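Local coordinates for putative peptidase (Clostridium acetobutylicum, PDB 3K9T), which probably takes part in making modified polysaccharides, binding one zinc ion per subunit in an aminopeptidase-like domain not expected to cleave peptides, at residues E227-I232 / G296-F302. Numbering follows the deposited sequence.
With IMD (imidazole), chain E.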
loop_
_atom_site.group_PDB
_atom_site.type_symbol
_atom_site.label_atom_id
_atom_site.label_comp_id
_atom_site.label_asym_id
_atom_site.label_seq_id
_atom_site.Cartn_x
_atom_site.Cartn_y
_atom_site.Cartn_z
ATOM N N GLU A 227 27.710 15.086 -20.808
ATOM C CA GLU A 227 26.316 14.723 -20.595
ATOM C C GLU A 227 25.521 14.596 -21.899
ATOM O O GLU A 227 25.758 15.298 -22.874
ATOM C CB GLU A 227 25.600 15.686 -19.643
ATOM C CG GLU A 227 24.262 15.097 -19.110
ATOM C CD GLU A 227 23.544 16.006 -18.130
ATOM O OE1 GLU A 227 23.290 17.153 -18.504
ATOM O OE2 GLU A 227 23.203 15.572 -17.003
ATOM N N THR A 228 24.569 13.671 -21.880
ATOM C CA THR A 228 23.667 13.423 -22.971
ATOM C C THR A 228 24.386 12.889 -24.188
ATOM O O THR A 228 24.297 11.711 -24.444
ATOM C CB THR A 228 22.722 14.653 -23.270
ATOM O OG1 THR A 228 21.918 14.842 -22.123
ATOM C CG2 THR A 228 21.764 14.411 -24.447
ATOM N N ILE A 229 25.077 13.748 -24.926
ATOM C CA ILE A 229 25.779 13.327 -26.152
ATOM C C ILE A 229 26.840 12.226 -25.891
ATOM O O ILE A 229 26.999 11.281 -26.698
ATOM C CB ILE A 229 26.369 14.545 -26.934
ATOM C CG1 ILE A 229 26.949 14.084 -28.270
ATOM C CG2 ILE A 229 27.386 15.334 -26.090
ATOM C CD1 ILE A 229 25.919 13.356 -29.187
ATOM N N GLY A 230 27.522 12.324 -24.749
ATOM C CA GLY A 230 28.521 11.320 -24.366
ATOM C C GLY A 230 27.921 9.970 -24.054
ATOM O O GLY A 230 28.341 8.994 -24.601
ATOM N N SER A 231 26.913 9.919 -23.191
ATOM C CA SER A 231 26.237 8.646 -22.877
ATOM C C SER A 231 25.586 8.003 -24.100
ATOM O O SER A 231 25.654 6.778 -24.273
ATOM C CB SER A 231 25.229 8.808 -21.737
ATOM O OG SER A 231 24.201 9.721 -22.038
ATOM N N ILE A 232 24.982 8.820 -24.962
ATOM C CA ILE A 232 24.389 8.309 -26.224
ATOM C C ILE A 232 25.506 7.720 -27.095
ATOM O O ILE A 232 25.391 6.605 -27.574
ATOM C CB ILE A 232 23.592 9.401 -26.990
ATOM C CG1 ILE A 232 22.413 9.898 -26.135
ATOM C CG2 ILE A 232 23.049 8.846 -28.334
ATOM C CD1 ILE A 232 21.677 11.113 -26.711
ATOM N N GLY A 296 16.873 15.451 -16.114
ATOM C CA GLY A 296 17.977 15.530 -15.166
ATOM C C GLY A 296 19.272 15.130 -15.855
ATOM O O GLY A 296 19.686 15.788 -16.789
ATOM N N SER A 297 19.920 14.058 -15.411
ATOM C CA SER A 297 21.187 13.650 -16.022
ATOM C C SER A 297 21.046 12.356 -16.824
ATOM O O SER A 297 19.952 12.014 -17.210
ATOM C CB SER A 297 22.313 13.566 -14.996
ATOM O OG SER A 297 23.564 13.530 -15.669
ATOM N N ASP A 298 22.154 11.644 -17.061
ATOM C CA ASP A 298 22.199 10.550 -18.079
ATOM C C ASP A 298 21.355 9.319 -17.805
ATOM O O ASP A 298 21.258 8.442 -18.650
ATOM C CB ASP A 298 23.630 10.150 -18.369
ATOM C CG ASP A 298 24.438 11.275 -19.030
ATOM O OD1 ASP A 298 24.008 11.802 -20.078
ATOM O OD2 ASP A 298 25.511 11.614 -18.500
ATOM N N GLU A 299 20.737 9.248 -16.630
ATOM C CA GLU A 299 19.782 8.179 -16.326
ATOM C C GLU A 299 18.633 8.188 -17.333
ATOM O O GLU A 299 18.045 7.144 -17.610
ATOM C CB GLU A 299 19.281 8.276 -14.888
ATOM C CG GLU A 299 18.444 9.505 -14.571
ATOM C CD GLU A 299 19.250 10.735 -14.236
ATOM O OE1 GLU A 299 20.504 10.675 -14.319
ATOM O OE2 GLU A 299 18.603 11.755 -13.876
ATOM N N ARG A 300 18.340 9.353 -17.921
ATOM C CA ARG A 300 17.426 9.406 -19.091
ATOM C C ARG A 300 17.848 8.594 -20.295
ATOM O O ARG A 300 17.011 7.982 -20.975
ATOM C CB ARG A 300 17.140 10.827 -19.570
ATOM C CG ARG A 300 18.244 11.801 -19.433
ATOM C CD ARG A 300 17.674 13.191 -19.261
ATOM N NE ARG A 300 17.903 13.913 -20.487
ATOM C CZ ARG A 300 18.668 14.992 -20.584
ATOM N NH1 ARG A 300 19.203 15.540 -19.500
ATOM N NH2 ARG A 300 18.870 15.556 -21.771
ATOM N N GLN A 301 19.131 8.601 -20.605
ATOM C CA GLN A 301 19.578 7.786 -21.740
ATOM C C GLN A 301 19.567 6.319 -21.321
ATOM O O GLN A 301 19.006 5.496 -22.003
ATOM C CB GLN A 301 20.921 8.252 -22.285
ATOM C CG GLN A 301 21.049 9.775 -22.426
ATOM C CD GLN A 301 19.961 10.412 -23.256
ATOM O OE1 GLN A 301 19.358 9.760 -24.124
ATOM N NE2 GLN A 301 19.714 11.714 -23.017
ATOM N N PHE A 302 20.069 6.001 -20.137
ATOM C CA PHE A 302 20.124 4.590 -19.713
ATOM C C PHE A 302 18.757 3.992 -19.485
ATOM O O PHE A 302 18.599 2.788 -19.574
ATOM C CB PHE A 302 21.026 4.403 -18.480
ATOM C CG PHE A 302 22.438 4.809 -18.721
ATOM C CD1 PHE A 302 23.198 4.162 -19.671
ATOM C CD2 PHE A 302 23.006 5.876 -18.031
ATOM C CE1 PHE A 302 24.522 4.566 -19.925
ATOM C CE2 PHE A 302 24.346 6.274 -18.285
ATOM C CZ PHE A 302 25.090 5.620 -19.219
HETATM N N1 IMD E . 22.493 17.707 -15.635
HETATM C C2 IMD E . 23.636 18.426 -15.706
HETATM N N3 IMD E . 23.422 19.612 -15.143
HETATM C C4 IMD E . 22.154 19.650 -14.691
HETATM C C5 IMD E . 21.563 18.438 -15.002
HETATM O O HOH W 1 21.241 12.709 -20.594
#
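E227 and S297 meet through a very short hydrogen bond, S297 OG giving its proton to E227 OE2 at 2.5 Å. E227 OE2 also accepts the N1-H of an imidazole, probably from the crystallisation liquor, at 2.6 Å. With CG anti to the backbone N (chi1 -164°), E227 reaches past D298, its CG 3.4 Å from D298 OD1; the two carboxylate planes stand nearly perpendicular. D298 turns instead to the start of helix 229-237: D298 OD1 takes the backbone N-H of T228 on its syn lone pair, 2.7 Å from T228 N at 158°. S231 OG lies 2.9 Å from D298 OD1. A water completes this polar cluster, donating to D298 OD1, accepting from Q301 NE2 and bonding T228 OG1 at 2.7 Å; it sits over one face of the R300 guanidinium. Q301 bends at chi2 (-55°), laying its amide against I232, with Q301 OE1 3.7 Å from I232 CG1.

Behind this first shell, E299 OE2 accepts the backbone N-H of S297 and forms a salt bridge with K263. E367 of the second subunit forms a salt bridge with R300, and its backbone N donates to Q301 OE1, tying the contact into the trimer. The side chain of E227 comes within about 6 Å of the zinc ion held by H190, D196 and H325, beside the metal site of the aminopeptidase-like fold. The turn after strand 219-225 thus meets the start of helix 299-302, with strand 181-187 touching E227, S297 and F302, and W65 of strand 65-66 against T228 and I232.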